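Local coordinates for protein uronate isomerase (Caulobacter crescentus, PDB 2Q01) that catalyses the isomerisation of D-glucuronate to D-fructuronate and of D-galacturonate to D-tagaturonate in pentose and glucuronate interconversion, at residues G376-P379 / V380-L383; A341-P344 / L345-L349. All coordinates share one frame; numbering follows the deposited sequence.

Contact 1. Residues G376-P379 / V380-L383. With K (potassium ion), chain E.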
loop_
_atom_site.group_PDB
_atom_site.type_symbol
_atom_site.label_atom_id
_atom_site.label_comp_id
_atom_site.label_asym_id
_atom_site.label_seq_id
_atom_site.Cartn_x
_atom_site.Cartn_y
_atom_site.Cartn_z
ATOM N N GLY B 376 -17.046 -7.122 4.343
ATOM C CA GLY B 376 -17.123 -8.484 4.862
ATOM C C GLY B 376 -17.938 -8.611 6.147
ATOM O O GLY B 376 -18.029 -9.697 6.713
ATOM N N HIS B 377 -18.526 -7.508 6.609
ATOM C CA HIS B 377 -19.377 -7.508 7.801
ATOM C C HIS B 377 -20.792 -6.981 7.557
ATOM O O HIS B 377 -21.761 -7.634 7.925
ATOM C CB HIS B 377 -18.740 -6.723 8.954
ATOM C CG HIS B 377 -19.686 -6.468 10.086
ATOM N ND1 HIS B 377 -20.062 -7.451 10.975
ATOM C CD2 HIS B 377 -20.370 -5.355 10.446
ATOM C CE1 HIS B 377 -20.921 -6.950 11.845
ATOM N NE2 HIS B 377 -21.129 -5.682 11.543
ATOM N N TYR B 378 -20.908 -5.786 6.980
ATOM C CA TYR B 378 -22.206 -5.116 6.865
ATOM C C TYR B 378 -23.054 -5.694 5.745
ATOM O O TYR B 378 -22.564 -5.831 4.623
ATOM C CB TYR B 378 -22.015 -3.614 6.644
ATOM C CG TYR B 378 -21.671 -2.866 7.902
ATOM C CD1 TYR B 378 -20.357 -2.490 8.176
ATOM C CD2 TYR B 378 -22.663 -2.542 8.832
ATOM C CE1 TYR B 378 -20.040 -1.802 9.348
ATOM C CE2 TYR B 378 -22.359 -1.860 10.000
ATOM C CZ TYR B 378 -21.050 -1.493 10.252
ATOM O OH TYR B 378 -20.759 -0.818 11.409
ATOM N N PRO B 379 -24.326 -6.041 6.030
ATOM C CA PRO B 379 -25.285 -6.551 5.040
ATOM C C PRO B 379 -25.486 -5.644 3.817
ATOM O O PRO B 379 -25.737 -6.135 2.714
ATOM C CB PRO B 379 -26.586 -6.632 5.835
ATOM C CG PRO B 379 -26.150 -6.827 7.218
ATOM C CD PRO B 379 -24.929 -5.984 7.371
ATOM N N VAL B 380 -25.337 -4.338 4.010
ATOM C CA VAL B 380 -25.666 -3.352 2.983
ATOM C C VAL B 380 -24.521 -2.997 2.031
ATOM O O VAL B 380 -24.759 -2.425 0.971
ATOM C CB VAL B 380 -26.205 -2.056 3.628
ATOM C CG1 VAL B 380 -27.491 -2.338 4.358
ATOM C CG2 VAL B 380 -25.195 -1.464 4.587
ATOM N N LEU B 381 -23.289 -3.334 2.409
ATOM C CA LEU B 381 -22.094 -2.844 1.715
ATOM C C LEU B 381 -21.523 -3.858 0.742
ATOM O O LEU B 381 -21.407 -5.036 1.071
ATOM C CB LEU B 381 -21.020 -2.484 2.740
ATOM C CG LEU B 381 -20.759 -1.026 3.131
ATOM C CD1 LEU B 381 -21.969 -0.116 2.992
ATOM C CD2 LEU B 381 -20.186 -0.975 4.541
ATOM N N LYS B 382 -21.143 -3.410 -0.445
ATOM C CA LYS B 382 -20.532 -4.290 -1.428
ATOM C C LYS B 382 -19.363 -3.520 -2.010
ATOM O O LYS B 382 -19.339 -2.299 -1.931
ATOM C CB LYS B 382 -21.542 -4.610 -2.522
ATOM C CG LYS B 382 -21.719 -6.071 -2.841
ATOM C CD LYS B 382 -22.824 -6.687 -2.030
ATOM C CE LYS B 382 -23.464 -7.847 -2.753
ATOM N NZ LYS B 382 -24.141 -8.741 -1.776
ATOM N N LEU B 383 -18.396 -4.223 -2.595
ATOM C CA LEU B 383 -17.222 -3.560 -3.156
ATOM C C LEU B 383 -17.262 -3.469 -4.661
ATOM O O LEU B 383 -17.509 -4.454 -5.344
ATOM C CB LEU B 383 -15.932 -4.240 -2.709
ATOM C CG LEU B 383 -15.630 -4.080 -1.223
ATOM C CD1 LEU B 383 -14.252 -4.569 -0.911
ATOM C CD2 LEU B 383 -15.805 -2.630 -0.771
HETATM K K K E . -21.805 -7.210 2.397
HETATM O O HOH W 1 -23.923 -7.954 1.053
#
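Tyr378 and Leu381 are the first and last residues of a type I beta turn that leads into strand 381-383, which runs parallel to strand 357-359 in this TIM-barrel-clan enzyme. The two side chains run side by side in the same direction. Tyr378 carries CG anti to its carbonyl carbon (chi1 -78°), and the ring runs beside Leu381. Its CB lies 3.8 Å from Leu381 CD2; CG and CD1 stay close to that same methyl, which approaches the ring obliquely. His377 CD2 sits over the centre of one ring face, 3.6 Å above the plane. At the tip, OH crosses to the second subunit and hydrogen-bonds His316 there.

The backbone bond closing the turn, Leu381 N to Tyr378 O, is weak at 3.4 Å, but a potassium ion braces the same corner. Tyr378 O binds it at 2.7 Å and Leu381 O at 2.6 Å; Ala375, Asn411 and Ser75 of the second subunit supply further oxygens, making the ion a bridge between chains. A water, also a potassium ligand, donates to Pro379 O inside the turn at 3.1 Å and accepts from Lys382 NZ just after it at 2.9 Å.

Contact 2. Residues A341-P344 / L345-L349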
loop_
_atom_site.group_PDB
_atom_site.type_symbol
_atom_site.label_atom_id
_atom_site.label_comp_id
_atom_site.label_asym_id
_atom_site.label_seq_id
_atom_site.Cartn_x
_atom_site.Cartn_y
_atom_site.Cartn_z
ATOM N N ALA B 341 -15.992 7.805 8.526
ATOM C CA ALA B 341 -16.810 8.519 7.554
ATOM C C ALA B 341 -18.203 7.924 7.369
ATOM O O ALA B 341 -19.198 8.641 7.461
ATOM C CB ALA B 341 -16.077 8.606 6.214
ATOM N N LEU B 342 -18.266 6.615 7.131
ATOM C CA LEU B 342 -19.527 5.921 6.840
ATOM C C LEU B 342 -20.325 5.540 8.082
ATOM O O LEU B 342 -21.472 5.098 7.970
ATOM C CB LEU B 342 -19.272 4.664 6.000
ATOM C CG LEU B 342 -18.669 4.793 4.600
ATOM C CD1 LEU B 342 -18.194 3.434 4.139
ATOM C CD2 LEU B 342 -19.681 5.355 3.630
ATOM N N LYS B 343 -19.718 5.721 9.252
ATOM C CA LYS B 343 -20.328 5.336 10.531
ATOM C C LYS B 343 -21.734 5.903 10.857
ATOM O O LYS B 343 -22.587 5.131 11.293
ATOM C CB LYS B 343 -19.355 5.538 11.706
ATOM C CG LYS B 343 -19.643 4.599 12.847
ATOM C CD LYS B 343 -18.782 4.848 14.056
ATOM C CE LYS B 343 -19.296 4.013 15.227
ATOM N NZ LYS B 343 -18.447 4.213 16.429
ATOM N N PRO B 344 -21.978 7.232 10.670
ATOM C CA PRO B 344 -23.340 7.768 10.899
ATOM C C PRO B 344 -24.480 7.147 10.072
ATOM O O PRO B 344 -25.596 6.997 10.586
ATOM C CB PRO B 344 -23.190 9.250 10.546
ATOM C CG PRO B 344 -21.766 9.541 10.792
ATOM C CD PRO B 344 -21.052 8.324 10.308
ATOM N N LEU B 345 -24.202 6.803 8.815
ATOM C CA LEU B 345 -25.181 6.146 7.947
ATOM C C LEU B 345 -25.359 4.680 8.323
ATOM O O LEU B 345 -26.477 4.156 8.287
ATOM C CB LEU B 345 -24.774 6.278 6.471
ATOM C CG LEU B 345 -25.523 5.546 5.346
ATOM C CD1 LEU B 345 -27.034 5.783 5.377
ATOM C CD2 LEU B 345 -24.961 5.928 3.982
ATOM N N LEU B 346 -24.258 4.030 8.691
ATOM C CA LEU B 346 -24.269 2.608 9.026
ATOM C C LEU B 346 -24.893 2.326 10.391
ATOM O O LEU B 346 -25.411 1.235 10.630
ATOM C CB LEU B 346 -22.853 2.025 8.938
ATOM C CG LEU B 346 -22.288 1.846 7.523
ATOM C CD1 LEU B 346 -20.792 1.624 7.567
ATOM C CD2 LEU B 346 -22.968 0.712 6.785
ATOM N N THR B 347 -24.832 3.311 11.283
ATOM C CA THR B 347 -25.491 3.226 12.581
ATOM C C THR B 347 -27.002 3.288 12.381
ATOM O O THR B 347 -27.756 2.575 13.049
ATOM C CB THR B 347 -25.008 4.346 13.526
ATOM O OG1 THR B 347 -23.584 4.270 13.647
ATOM C CG2 THR B 347 -25.629 4.222 14.918
ATOM N N ARG B 348 -27.433 4.117 11.437
ATOM C CA ARG B 348 -28.851 4.255 11.142
ATOM C C ARG B 348 -29.370 3.077 10.325
ATOM O O ARG B 348 -30.366 2.456 10.691
ATOM C CB ARG B 348 -29.121 5.574 10.416
ATOM C CG ARG B 348 -30.599 5.884 10.248
ATOM C CD ARG B 348 -30.843 6.973 9.207
ATOM N NE ARG B 348 -32.271 7.259 9.062
ATOM C CZ ARG B 348 -32.962 8.099 9.834
ATOM N NH1 ARG B 348 -32.371 8.760 10.824
ATOM N NH2 ARG B 348 -34.255 8.282 9.613
ATOM N N LEU B 349 -28.672 2.762 9.232
ATOM C CA LEU B 349 -29.198 1.870 8.200
ATOM C C LEU B 349 -28.313 0.686 7.792
ATOM O O LEU B 349 -28.595 0.032 6.791
ATOM C CB LEU B 349 -29.535 2.684 6.951
ATOM C CG LEU B 349 -30.605 3.774 7.054
ATOM C CD1 LEU B 349 -30.639 4.614 5.799
ATOM C CD2 LEU B 349 -31.975 3.178 7.349
#
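Leu342 and Leu346 meet one turn apart at the N-terminal part of helix 343-349, a short helix lying against the parallel sheet of the TIM-barrel-like fold. Leu346 N donates to Leu342 O at 3.1 Å, nearly along the C=O axis, while Leu345 N makes a weak bond to that same oxygen and also hydrogen-bonds Thr259 OG1. One residue on, Thr347 N reaches Lys343 O at 2.9 Å, continuing the i to i+4 pattern. Pro344 lies near the N-terminal end, a place where a proline's lack of an N-H is readily tolerated.

On the buried side, Leu346 carries CG anti to its carbonyl carbon (chi1 -73°), which lays the side chain back along the preceding turn. Its CG comes 3.4 Å from Leu342 O, and CD1 packs at 3.7 Å on Leu342 CB. Leu342 and Leu345 also reach strand 357-359, and Leu345 touches helix 281-302 as well, so this side is wedged between that strand and that helix. Arg348, farther along, reaches Asp261 in a salt bridge.

Toward the second subunit, Lys343 packs on His313 and Thr347 on Val318 of that chain. The extended Lys343 side chain passes Thr347 at a slant, with CG 4.0 Å from OG1. The Thr347 hydroxyl turns back to its own helix (chi1 -56°): OG1 donates to Lys343 O at 2.7 Å, above the carbonyl plane, on the face opposite the one used by Thr347 N.

Overall arrangement
Following the chain from its N terminus, contact 2 comes first: residues 341-349 make up a short helix and its lead-in, after which the chain forms strand 357-359 and helix 366-375. Contact 1 then closes the turn 378-381, which leads into the neighbouring strand 381-383. The two are in series, neither nested nor crossed, with centres 12 Å apart. They nevertheless meet through Leu346, whose CD2 is 3.8 Å from Val380 CG2 and 3.9 Å from Tyr378 CD2, so the helix rests on the turn. Strand 357-359 packs against both, and both also face the second subunit, which joins strands 357-359 and 381-383 and the helix to the interface.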